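Long-range contact in invasion-associated protein (Mycobacterium tuberculosis, PDB 4LJ1), which probably binds peptidoglycan in the cell wall through a non-catalytic NlpC/p60 domain, without cleaving it: residues A[8-12]-A[83-87]. Residues are numbered along the deposited sequence; the frame is centred on the assembly and turned at random.
Sequences TDVVI and RKGDL
T8, D9 and I12 present one flank of helix 5-16 to K84 and G85, the two central residues of a type II beta turn that runs from R83 to D86 just ahead of strand 87-90 of the NlpC/p60 fold. K84 does most of the touching. Its chain is extended beyond CG and passes I12 at about a right angle, and CD1 of I12 ends against its methylenes, with CD1 3.9 Å from K84 CD and equally near K84 CB. The chi1 of 66°, which puts CG of K84 between the backbone N and the carbonyl carbon, sends the rest of the chain out past I12 to D9. There the ammonium meets the carboxylate in a long salt bridge, D9 OD1 to K84 NZ 3.7 Å, at the exposed margin of the contact and probably weak.

Deeper in, the helix meets the turn backbone. The methyl CG2 of T8 lies anti to the backbone N and packs against the K84-G85 peptide, 3.5 Å from K84 O and 3.9 Å from G85 CA. The same torsion leaves OG1 beside the backbone N, where it is hydrogen-bonded to Y4 O. The helix thus lies directly against the backbone of G85, whose positive phi of 96° suits the third position of a type II turn.

The turn is closed by D86 N to R83 O, 3.0 Å, and the carboxylate of D86 works in two directions: OD1 is paired with R130 NE in a salt bridge, while OD2 joins the two ends of the turn. The carbonyl O of G85 is hydrogen-bonded to Y56 OH of helix 48-57, tying the turn to a second helix. R83 N donates to D86 OD2 over 2.9 Å, reaching that oxygen from 59° out of the carboxylate plane.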
ATOM      1  N   THR A   8       4.555  13.083   0.153  1.00 18.19           N
ATOM      2  CA  THR A   8       4.361  11.914  -0.699  1.00 16.97           C
ATOM      3  C   THR A   8       5.695  11.276  -1.086  1.00 16.03           C
ATOM      4  O   THR A   8       5.834  10.050  -1.111  1.00 16.16           O
ATOM      5  CB  THR A   8       3.581  12.261  -1.977  1.00 21.00           C
ATOM      6  OG1 THR A   8       2.284  12.744  -1.614  1.00 24.70           O
ATOM      7  CG2 THR A   8       3.435  11.019  -2.855  1.00 22.22           C
ATOM      8  N   ASP A   9       6.687  12.106  -1.377  1.00 17.74           N
ATOM      9  CA  ASP A   9       8.022  11.611  -1.713  1.00 18.35           C
ATOM     10  C   ASP A   9       8.669  10.882  -0.521  1.00 15.17           C
ATOM     11  O   ASP A   9       9.375   9.892  -0.708  1.00 16.35           O
ATOM     12  CB  ASP A   9       8.927  12.740  -2.231  1.00 22.41           C
ATOM     13  CG  ASP A   9       8.538  13.232  -3.638  1.00 27.62           C
ATOM     14  OD1 ASP A   9       7.869  12.494  -4.407  1.00 29.92           O
ATOM     15  OD2 ASP A   9       8.921  14.372  -3.981  1.00 37.72           O
ATOM     16  N   VAL A  10       8.433  11.358   0.696  1.00 15.26           N
ATOM     17  CA  VAL A  10       8.921  10.676   1.899  1.00 15.19           C
ATOM     18  C   VAL A  10       8.271   9.296   2.021  1.00 12.57           C
ATOM     19  O   VAL A  10       8.939   8.308   2.292  1.00 13.08           O
ATOM     20  CB  VAL A  10       8.662  11.518   3.186  1.00 16.82           C
ATOM     21  CG1 VAL A  10       8.915  10.701   4.440  1.00 20.15           C
ATOM     22  CG2 VAL A  10       9.512  12.797   3.178  1.00 21.13           C
ATOM     23  N   VAL A  11       6.961   9.233   1.851  1.00 11.86           N
ATOM     24  CA  VAL A  11       6.228   7.974   1.943  1.00 10.31           C
ATOM     25  C   VAL A  11       6.738   6.976   0.906  1.00  9.99           C
ATOM     26  O   VAL A  11       7.005   5.798   1.195  1.00  9.55           O
ATOM     27  CB  VAL A  11       4.729   8.254   1.771  1.00 10.15           C
ATOM     28  CG1 VAL A  11       3.934   6.969   1.592  1.00 10.77           C
ATOM     29  CG2 VAL A  11       4.215   9.039   2.961  1.00 11.17           C
ATOM     30  N   ILE A  12       6.906   7.454  -0.319  1.00 10.58           N
ATOM     31  CA  ILE A  12       7.398   6.586  -1.370  1.00 10.34           C
ATOM     32  C   ILE A  12       8.823   6.104  -1.102  1.00 10.51           C
ATOM     33  O   ILE A  12       9.135   4.922  -1.300  1.00 10.72           O
ATOM     34  CB  ILE A  12       7.267   7.258  -2.761  1.00 11.43           C
ATOM     35  CG1 ILE A  12       5.790   7.305  -3.194  1.00 14.06           C
ATOM     36  CG2 ILE A  12       8.094   6.503  -3.808  1.00 13.03           C
ATOM     37  CD1 ILE A  12       5.491   8.155  -4.407  1.00 15.80           C
ATOM     38  N   ARG A  83      -2.681   9.597  -8.834  1.00 12.05           N
ATOM     39  CA  ARG A  83      -1.439  10.317  -8.557  1.00 13.55           C
ATOM     40  C   ARG A  83      -0.519   9.419  -7.755  1.00 10.67           C
ATOM     41  O   ARG A  83      -0.980   8.597  -6.971  1.00  9.64           O
ATOM     42  CB  ARG A  83      -1.717  11.590  -7.747  0.50 13.43           C
ATOM     43  CG  ARG A  83      -2.489  12.648  -8.508  0.50 16.72           C
ATOM     44  CD  ARG A  83      -2.763  13.841  -7.618  0.30 23.06           C
ATOM     45  NE  ARG A  83      -3.710  14.751  -8.244  0.30 27.73           N
ATOM     46  CZ  ARG A  83      -4.274  15.774  -7.621  0.30 32.02           C
ATOM     47  NH1 ARG A  83      -3.984  16.013  -6.350  0.30 35.88           N
ATOM     48  NH2 ARG A  83      -5.127  16.551  -8.269  0.30 35.89           N
ATOM     49  N   LYS A  84       0.785   9.579  -7.927  1.00 11.66           N
ATOM     50  CA  LYS A  84       1.695   8.848  -7.087  1.00 12.50           C
ATOM     51  C   LYS A  84       1.361   9.069  -5.608  1.00 10.40           C
ATOM     52  O   LYS A  84       0.971  10.163  -5.184  1.00 11.99           O
ATOM     53  CB  LYS A  84       3.153   9.144  -7.420  1.00 16.46           C
ATOM     54  CG  LYS A  84       3.675  10.536  -7.158  1.00 19.50           C
ATOM     55  CD  LYS A  84       5.192  10.558  -7.424  1.00 23.15           C
ATOM     56  CE  LYS A  84       5.753  11.931  -7.725  0.50 23.67           C
ATOM     57  NZ  LYS A  84       7.213  11.841  -8.012  0.50 24.74           N
ATOM     58  N   GLY A  85       1.462   7.987  -4.837  1.00  9.45           N
ATOM     59  CA  GLY A  85       1.081   7.967  -3.436  1.00  9.22           C
ATOM     60  C   GLY A  85      -0.320   7.438  -3.193  1.00  8.37           C
ATOM     61  O   GLY A  85      -0.639   7.030  -2.078  1.00  9.72           O
ATOM     62  N   ASP A  86      -1.173   7.428  -4.212  1.00  8.52           N
ATOM     63  CA  ASP A  86      -2.496   6.848  -4.046  1.00  7.64           C
ATOM     64  C   ASP A  86      -2.335   5.335  -3.805  1.00  7.35           C
ATOM     65  O   ASP A  86      -1.372   4.733  -4.248  1.00  8.08           O
ATOM     66  CB  ASP A  86      -3.341   7.080  -5.297  1.00  8.00           C
ATOM     67  CG  ASP A  86      -3.766   8.523  -5.505  1.00  8.94           C
ATOM     68  OD1 ASP A  86      -3.635   9.354  -4.565  1.00  9.98           O
ATOM     69  OD2 ASP A  86      -4.293   8.823  -6.603  1.00  9.82           O
ATOM     70  N   LEU A  87      -3.321   4.757  -3.146  1.00  7.32           N
ATOM     71  CA  LEU A  87      -3.353   3.312  -2.881  1.00  7.05           C
ATOM     72  C   LEU A  87      -4.230   2.600  -3.904  1.00  6.75           C
ATOM     73  O   LEU A  87      -5.342   3.052  -4.211  1.00  7.17           O
ATOM     74  CB  LEU A  87      -3.908   3.082  -1.479  1.00  7.15           C
ATOM     75  CG  LEU A  87      -3.100   3.655  -0.309  1.00  8.33           C
ATOM     76  CD1 LEU A  87      -3.831   3.377   0.997  1.00  9.64           C
ATOM     77  CD2 LEU A  87      -1.696   3.068  -0.299  1.00  9.82           C
TER